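Local coordinates for protein lysozyme (PDB 3AB6) that hydrolyses the beta-1,4 linkages of bacterial peptidoglycan, lysing Gram-positive Micrococcus luteus, and also degrades chitin, at residues F38-A43 / Y63-C68; R91-G96 / I106-R111. All coordinates share one frame; numbering follows the deposited sequence.

In the fold
In this invertebrate-type lysozyme two contacts made by distant pieces of chain converge on one sugar. Contact 1 comes first in sequence and sets F38 and I40, at the short end strand 40-41 of the three-stranded antiparallel sheet, on helix 62-76. Contact 2 follows in series, joining the end of helix 86-95, the next helix after 62-76, to helix 106-112. The two centres lie about 15 Å apart on opposite sides of the chain's centre, yet the contacts meet where F38 O accepts a probable hydrogen bond from H93 NE2. Both also touch the same N-acetylglucosamine, chain B, and both supply backbone that holds this sugar in the cleft.

Contact 1 (F38-A43 / Y63-C68). With NAG (2-acetamido-2-deoxy-beta-D-glucopyranose), chain B; NAG (2-acetamido-2-deoxy-beta-D-glucopyranose), chain C; NAG (2-acetamido-2-deoxy-beta-D-glucopyranose), chain D.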
loop_
_atom_site.group_PDB
_atom_site.type_symbol
_atom_site.label_atom_id
_atom_site.label_comp_id
_atom_site.label_asym_id
_atom_site.label_seq_id
_atom_site.Cartn_x
_atom_site.Cartn_y
_atom_site.Cartn_z
ATOM N N PHE A 38 -6.123 -2.382 2.233
ATOM C CA PHE A 38 -4.707 -2.304 1.925
ATOM C C PHE A 38 -3.788 -2.843 3.014
ATOM O O PHE A 38 -2.573 -2.690 2.926
ATOM C CB PHE A 38 -4.332 -0.857 1.581
ATOM C CG PHE A 38 -4.840 -0.400 0.233
ATOM C CD1 PHE A 38 -6.154 0.043 0.072
ATOM C CD2 PHE A 38 -4.013 -0.454 -0.884
ATOM C CE1 PHE A 38 -6.636 0.421 -1.187
ATOM C CE2 PHE A 38 -4.482 -0.079 -2.146
ATOM C CZ PHE A 38 -5.795 0.359 -2.300
ATOM N N GLN A 39 -4.376 -3.480 4.024
ATOM C CA GLN A 39 -3.620 -4.054 5.130
ATOM C C GLN A 39 -2.618 -3.054 5.694
ATOM O O GLN A 39 -1.420 -3.318 5.786
ATOM C CB GLN A 39 -2.921 -5.332 4.660
ATOM C CG GLN A 39 -3.907 -6.487 4.482
ATOM C CD GLN A 39 -4.497 -6.924 5.808
ATOM O OE1 GLN A 39 -3.816 -7.550 6.617
ATOM N NE2 GLN A 39 -5.760 -6.571 6.051
ATOM N N ILE A 40 -3.145 -1.898 6.075
ATOM C CA ILE A 40 -2.359 -0.808 6.625
ATOM C C ILE A 40 -2.132 -0.960 8.121
ATOM O O ILE A 40 -3.052 -1.282 8.874
ATOM C CB ILE A 40 -3.061 0.536 6.349
ATOM C CG1 ILE A 40 -3.122 0.770 4.841
ATOM C CG2 ILE A 40 -2.325 1.677 7.040
ATOM C CD1 ILE A 40 -3.979 1.951 4.439
ATOM N N LYS A 41 -0.889 -0.753 8.539
ATOM C CA LYS A 41 -0.539 -0.842 9.947
ATOM C C LYS A 41 -0.753 0.530 10.568
ATOM O O LYS A 41 -0.880 1.525 9.852
ATOM C CB LYS A 41 0.913 -1.286 10.099
ATOM C CG LYS A 41 1.144 -2.700 9.605
ATOM C CD LYS A 41 2.569 -3.159 9.865
ATOM C CE LYS A 41 2.710 -4.634 9.556
ATOM N NZ LYS A 41 1.834 -5.448 10.437
ATOM N N GLU A 42 -0.804 0.590 11.895
ATOM C CA GLU A 42 -1.030 1.863 12.563
ATOM C C GLU A 42 0.067 2.886 12.275
ATOM O O GLU A 42 -0.218 4.066 12.094
ATOM C CB GLU A 42 -1.174 1.653 14.076
ATOM C CG GLU A 42 -1.406 2.942 14.855
ATOM C CD GLU A 42 -1.670 2.699 16.328
ATOM O OE1 GLU A 42 -0.963 1.864 16.929
ATOM O OE2 GLU A 42 -2.580 3.349 16.885
ATOM N N ALA A 43 1.318 2.438 12.227
ATOM C CA ALA A 43 2.438 3.337 11.960
ATOM C C ALA A 43 2.306 3.975 10.579
ATOM O O ALA A 43 2.559 5.164 10.397
ATOM C CB ALA A 43 3.753 2.571 12.051
ATOM N N TYR A 63 -11.624 3.983 -0.025
ATOM C CA TYR A 63 -11.212 5.335 -0.365
ATOM C C TYR A 63 -10.208 5.907 0.632
ATOM O O TYR A 63 -9.175 6.442 0.230
ATOM C CB TYR A 63 -12.413 6.279 -0.455
ATOM C CG TYR A 63 -12.019 7.645 -0.966
ATOM C CD1 TYR A 63 -12.020 7.923 -2.336
ATOM C CD2 TYR A 63 -11.578 8.639 -0.092
ATOM C CE1 TYR A 63 -11.589 9.155 -2.822
ATOM C CE2 TYR A 63 -11.140 9.874 -0.568
ATOM C CZ TYR A 63 -11.149 10.121 -1.935
ATOM O OH TYR A 63 -10.704 11.335 -2.411
ATOM N N CYS A 64 -10.510 5.808 1.926
ATOM C CA CYS A 64 -9.609 6.343 2.940
ATOM C C CYS A 64 -8.268 5.629 2.886
ATOM O O CYS A 64 -7.220 6.265 2.911
ATOM C CB CYS A 64 -10.191 6.206 4.355
ATOM S SG CYS A 64 -9.196 7.140 5.572
ATOM N N ALA A 65 -8.310 4.305 2.816
ATOM C CA ALA A 65 -7.091 3.512 2.761
ATOM C C ALA A 65 -6.236 3.889 1.548
ATOM O O ALA A 65 -5.016 4.008 1.661
ATOM C CB ALA A 65 -7.441 2.025 2.723
ATOM N N SER A 66 -6.871 4.081 0.394
ATOM C CA SER A 66 -6.124 4.434 -0.808
ATOM C C SER A 66 -5.558 5.844 -0.696
ATOM O O SER A 66 -4.477 6.128 -1.208
ATOM C CB SER A 66 -6.994 4.288 -2.068
ATOM O OG SER A 66 -8.164 5.088 -2.030
ATOM N N LEU A 67 -6.281 6.726 -0.015
ATOM C CA LEU A 67 -5.797 8.091 0.172
ATOM C C LEU A 67 -4.533 8.016 1.028
ATOM O O LEU A 67 -3.553 8.729 0.797
ATOM C CB LEU A 67 -6.861 8.939 0.879
ATOM C CG LEU A 67 -6.518 10.406 1.139
ATOM C CD1 LEU A 67 -6.080 11.078 -0.150
ATOM C CD2 LEU A 67 -7.729 11.110 1.703
ATOM N N CYS A 68 -4.563 7.139 2.025
ATOM C CA CYS A 68 -3.419 6.963 2.908
ATOM C C CYS A 68 -2.209 6.509 2.091
ATOM O O CYS A 68 -1.106 7.033 2.260
ATOM C CB CYS A 68 -3.762 5.936 3.985
ATOM S SG CYS A 68 -2.473 5.599 5.224
HETATM C C1 NAG B . 4.499 -3.200 6.239
HETATM C C2 NAG B . 3.921 -1.808 6.515
HETATM C C3 NAG B . 5.083 -0.809 6.654
HETATM C C4 NAG B . 6.090 -1.314 7.712
HETATM C C5 NAG B . 6.511 -2.748 7.374
HETATM C C6 NAG B . 7.387 -3.353 8.472
HETATM C C7 NAG B . 1.767 -1.037 5.719
HETATM C C8 NAG B . 0.852 -0.874 4.542
HETATM N N2 NAG B . 3.017 -1.417 5.436
HETATM O O1 NAG B . 3.478 -4.133 6.307
HETATM O O3 NAG B . 4.580 0.460 7.054
HETATM O O4 NAG B . 7.303 -0.595 7.700
HETATM O O5 NAG B . 5.355 -3.526 7.320
HETATM O O6 NAG B . 7.949 -4.516 7.889
HETATM O O7 NAG B . 1.324 -0.896 6.873
HETATM C C1 NAG C . 8.384 5.199 10.637
HETATM C C2 NAG C . 8.036 6.133 11.804
HETATM C C3 NAG C . 8.635 7.539 11.681
HETATM C C4 NAG C . 10.104 7.448 11.303
HETATM C C5 NAG C . 10.188 6.561 10.054
HETATM C C6 NAG C . 11.534 6.491 9.331
HETATM C C7 NAG C . 5.936 5.786 13.043
HETATM C C8 NAG C . 4.479 6.155 13.123
HETATM N N2 NAG C . 6.607 6.265 12.001
HETATM O O3 NAG C . 8.430 8.217 12.917
HETATM O O4 NAG C . 10.562 8.749 11.038
HETATM O O5 NAG C . 9.759 5.241 10.368
HETATM O O6 NAG C . 12.418 5.757 10.131
HETATM O O7 NAG C . 6.428 5.060 13.922
HETATM C C1 NAG D . 7.354 0.363 8.765
HETATM C C2 NAG D . 8.818 0.662 9.101
HETATM C C3 NAG D . 8.944 1.788 10.144
HETATM C C4 NAG D . 8.037 2.993 9.816
HETATM C C5 NAG D . 6.638 2.515 9.436
HETATM C C6 NAG D . 5.687 3.653 9.003
HETATM C C7 NAG D . 10.508 -1.071 9.033
HETATM C C8 NAG D . 11.105 -2.256 9.737
HETATM N N2 NAG D . 9.455 -0.539 9.631
HETATM O O3 NAG D . 10.303 2.198 10.245
HETATM O O4 NAG D . 7.951 3.861 10.937
HETATM O O5 NAG D . 6.715 1.570 8.376
HETATM O O6 NAG D . 6.232 4.340 7.897
HETATM O O7 NAG D . 10.988 -0.658 7.969
#
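A65, S66 and C68 of helix 62-76 receive two apolar side chains, F38 and I40, from the segment leading into helix 42-47. The CB of A65 is the shared point of the contact: F38 CD1 lies 3.6 Å from it and I40 CD1 3.9 Å. The end of the isoleucine also rests on the helix backbone, its CD1 3.6 Å from A65 O. With CG1 anti to the carbonyl carbon and chi2 extended at 171°, I40 reaches straight across to the helix. At S66 the methylene does the touching, CB lying 4.0 Å from F38 CE1, and the ring meets both A65 and S66 obliquely. The hydroxyl of S66 is turned back to its own helix, near Y63 O and S62 O, while A2 N of the amino-terminal segment also bonds to it. C68 closes the patch, its CB and SG each approaching I40 CD1, and its disulfide to C48 ties the helix to the chain just beyond helix 42-47.

Beyond I40 the chain turns to the sugars. K41 N donates to O7 of N-acetylglucosamine chain B at 2.8 Å, with an N-H...O angle of 154°, and the lysine side chain runs alongside that sugar, CE 3.4 Å from its O1. A bend at chi4 (-62°) turns NZ aside, and it is held by D29 O and the hydroxyls of S32 and S34. A43 meets the other two sugars, its CB 3.8 Å from C6 of chain D. Opposite C35 the strand carries a G1 beta bulge formed by Q39 and I40, just before the substrate-binding segment 41-47. A buried apolar patch thus backs a strand whose continuation lines the substrate cleft of a family 22 lysozyme.

Contact 2 (R91-G96 / I106-R111); sequences REHNGG and IGYWNR. With NAG (2-acetamido-2-deoxy-beta-D-glucopyranose), chain B.
Matching first torsions bring N94 and Y108 together: in N94, CG stands anti to the backbone N (chi1 -178°), Y108 does the same, and the two side chains run antiparallel alongside each other. The amide of N94 stacks on the phenol with the planes 11° apart, and its CB sits over the ring as a CH-pi contact, 3.6 Å from the centroid of the Y108 ring. OD1 of N94 lies over the CD2 side of the ring, at 3.4 Å from Y108 CD2, while ND2 extends back over Y108 CB.

R91 bends at chi3, laying one guanidinium face on I106, with NH2 3.6 Å from I106 CG1; T105 OG1 and K102 O bond to the same group. Y108 OH comes to the edge of the H93 ring and is hydrogen-bonded to E18, the predicted proton donor. Y44 OH and F38 O engage the two imidazole nitrogens, ND1 and NE2. One ring face carries the acetamido methyl of N-acetylglucosamine chain B, whose N2 donates to H93 O in a nearly straight 2.8 Å bond.

The axes of segments 91-95 and 106-111 approach to 9.2 Å, their N-to-C directions 126° apart; helix 8-19 touches both H93 and Y108, and helix 62-76 packs against H93.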
loop_
_atom_site.group_PDB
_atom_site.type_symbol
_atom_site.label_atom_id
_atom_site.label_comp_id
_atom_site.label_asym_id
_atom_site.label_seq_id
_atom_site.Cartn_x
_atom_site.Cartn_y
_atom_site.Cartn_z
ATOM N N ARG A 91 6.514 -1.816 -3.531
ATOM C CA ARG A 91 7.582 -2.218 -2.629
ATOM C C ARG A 91 7.622 -1.326 -1.396
ATOM O O ARG A 91 7.884 -1.801 -0.293
ATOM C CB ARG A 91 8.919 -2.217 -3.374
ATOM C CG ARG A 91 8.963 -3.283 -4.463
ATOM C CD ARG A 91 10.309 -3.352 -5.152
ATOM N NE ARG A 91 11.360 -3.758 -4.227
ATOM C CZ ARG A 91 12.641 -3.890 -4.553
ATOM N NH1 ARG A 91 13.044 -3.645 -5.792
ATOM N NH2 ARG A 91 13.519 -4.270 -3.637
ATOM N N GLU A 92 7.343 -0.037 -1.572
ATOM C CA GLU A 92 7.321 0.876 -0.437
ATOM C C GLU A 92 6.196 0.451 0.493
ATOM O O GLU A 92 6.357 0.410 1.709
ATOM C CB GLU A 92 7.062 2.310 -0.903
ATOM C CG GLU A 92 8.269 2.987 -1.508
ATOM C CD GLU A 92 9.289 3.381 -0.459
ATOM O OE1 GLU A 92 9.082 4.405 0.226
ATOM O OE2 GLU A 92 10.295 2.659 -0.315
ATOM N N HIS A 93 5.052 0.129 -0.100
ATOM C CA HIS A 93 3.888 -0.276 0.672
ATOM C C HIS A 93 4.185 -1.487 1.543
ATOM O O HIS A 93 3.839 -1.513 2.719
ATOM C CB HIS A 93 2.714 -0.594 -0.258
ATOM C CG HIS A 93 1.415 -0.773 0.459
ATOM N ND1 HIS A 93 0.742 0.276 1.050
ATOM C CD2 HIS A 93 0.678 -1.881 0.707
ATOM C CE1 HIS A 93 -0.353 -0.180 1.634
ATOM N NE2 HIS A 93 -0.414 -1.486 1.440
ATOM N N ASN A 94 4.847 -2.482 0.966
ATOM C CA ASN A 94 5.156 -3.704 1.694
ATOM C C ASN A 94 6.329 -3.595 2.657
ATOM O O ASN A 94 6.353 -4.280 3.679
ATOM C CB ASN A 94 5.429 -4.841 0.706
ATOM C CG ASN A 94 5.712 -6.164 1.398
ATOM O OD1 ASN A 94 4.869 -6.691 2.125
ATOM N ND2 ASN A 94 6.901 -6.708 1.172
ATOM N N GLY A 95 7.290 -2.732 2.340
ATOM C CA GLY A 95 8.468 -2.604 3.182
ATOM C C GLY A 95 8.720 -1.339 3.981
ATOM O O GLY A 95 9.704 -1.278 4.713
ATOM N N GLY A 96 7.869 -0.326 3.852
ATOM C CA GLY A 96 8.078 0.890 4.621
ATOM C C GLY A 96 8.753 2.039 3.891
ATOM O O GLY A 96 8.894 2.003 2.674
ATOM N N ILE A 106 11.122 -7.771 -2.968
ATOM C CA ILE A 106 11.206 -8.242 -4.347
ATOM C C ILE A 106 10.142 -9.319 -4.559
ATOM O O ILE A 106 9.500 -9.378 -5.608
ATOM C CB ILE A 106 12.601 -8.842 -4.650
ATOM C CG1 ILE A 106 13.654 -7.731 -4.651
ATOM C CG2 ILE A 106 12.572 -9.587 -5.985
ATOM C CD1 ILE A 106 15.086 -8.252 -4.718
ATOM N N GLY A 107 9.952 -10.164 -3.550
ATOM C CA GLY A 107 8.967 -11.226 -3.655
ATOM C C GLY A 107 7.552 -10.690 -3.750
ATOM O O GLY A 107 6.732 -11.202 -4.513
ATOM N N TYR A 108 7.267 -9.657 -2.963
ATOM C CA TYR A 108 5.953 -9.031 -2.954
ATOM C C TYR A 108 5.591 -8.548 -4.356
ATOM O O TYR A 108 4.490 -8.808 -4.844
ATOM C CB TYR A 108 5.955 -7.860 -1.968
ATOM C CG TYR A 108 4.645 -7.114 -1.883
ATOM C CD1 TYR A 108 4.369 -6.051 -2.739
ATOM C CD2 TYR A 108 3.680 -7.474 -0.942
ATOM C CE1 TYR A 108 3.162 -5.361 -2.659
ATOM C CE2 TYR A 108 2.472 -6.793 -0.855
ATOM C CZ TYR A 108 2.220 -5.737 -1.712
ATOM O OH TYR A 108 1.031 -5.049 -1.615
ATOM N N TRP A 109 6.521 -7.847 -5.001
ATOM C CA TRP A 109 6.304 -7.335 -6.352
ATOM C C TRP A 109 6.042 -8.474 -7.337
ATOM O O TRP A 109 5.118 -8.402 -8.146
ATOM C CB TRP A 109 7.520 -6.513 -6.803
ATOM C CG TRP A 109 7.429 -5.960 -8.205
ATOM C CD1 TRP A 109 8.363 -6.085 -9.194
ATOM C CD2 TRP A 109 6.354 -5.190 -8.768
ATOM N NE1 TRP A 109 7.940 -5.446 -10.335
ATOM C CE2 TRP A 109 6.710 -4.888 -10.102
ATOM C CE3 TRP A 109 5.124 -4.727 -8.273
ATOM C CZ2 TRP A 109 5.883 -4.144 -10.951
ATOM C CZ3 TRP A 109 4.300 -3.986 -9.122
ATOM C CH2 TRP A 109 4.685 -3.704 -10.445
ATOM N N ASN A 110 6.844 -9.534 -7.272
ATOM C CA ASN A 110 6.646 -10.655 -8.183
ATOM C C ASN A 110 5.304 -11.356 -7.977
ATOM O O ASN A 110 4.656 -11.754 -8.947
ATOM C CB ASN A 110 7.793 -11.664 -8.062
ATOM C CG ASN A 110 9.051 -11.197 -8.763
ATOM O OD1 ASN A 110 8.982 -10.495 -9.775
ATOM N ND2 ASN A 110 10.208 -11.595 -8.244
ATOM N N ARG A 111 4.884 -11.501 -6.722
ATOM C CA ARG A 111 3.607 -12.145 -6.416
ATOM C C ARG A 111 2.443 -11.267 -6.873
ATOM O O ARG A 111 1.463 -11.757 -7.433
ATOM C CB ARG A 111 3.485 -12.406 -4.913
ATOM C CG ARG A 111 2.142 -12.999 -4.488
ATOM C CD ARG A 111 2.158 -14.517 -4.423
ATOM N NE ARG A 111 0.879 -15.040 -3.942
ATOM C CZ ARG A 111 0.655 -16.312 -3.627
ATOM N NH1 ARG A 111 1.625 -17.209 -3.735
ATOM N NH2 ARG A 111 -0.546 -16.690 -3.208
HETATM C C1 NAG B . 4.499 -3.200 6.239
HETATM C C2 NAG B . 3.921 -1.808 6.515
HETATM C C3 NAG B . 5.083 -0.809 6.654
HETATM C C4 NAG B . 6.090 -1.314 7.712
HETATM C C5 NAG B . 6.511 -2.748 7.374
HETATM C C6 NAG B . 7.387 -3.353 8.472
HETATM C C7 NAG B . 1.767 -1.037 5.719
HETATM C C8 NAG B . 0.852 -0.874 4.542
HETATM N N2 NAG B . 3.017 -1.417 5.436
HETATM O O1 NAG B . 3.478 -4.133 6.307
HETATM O O3 NAG B . 4.580 0.460 7.054
HETATM O O4 NAG B . 7.303 -0.595 7.700
HETATM O O5 NAG B . 5.355 -3.526 7.320
HETATM O O6 NAG B . 7.949 -4.516 7.889
HETATM O O7 NAG B . 1.324 -0.896 6.873
#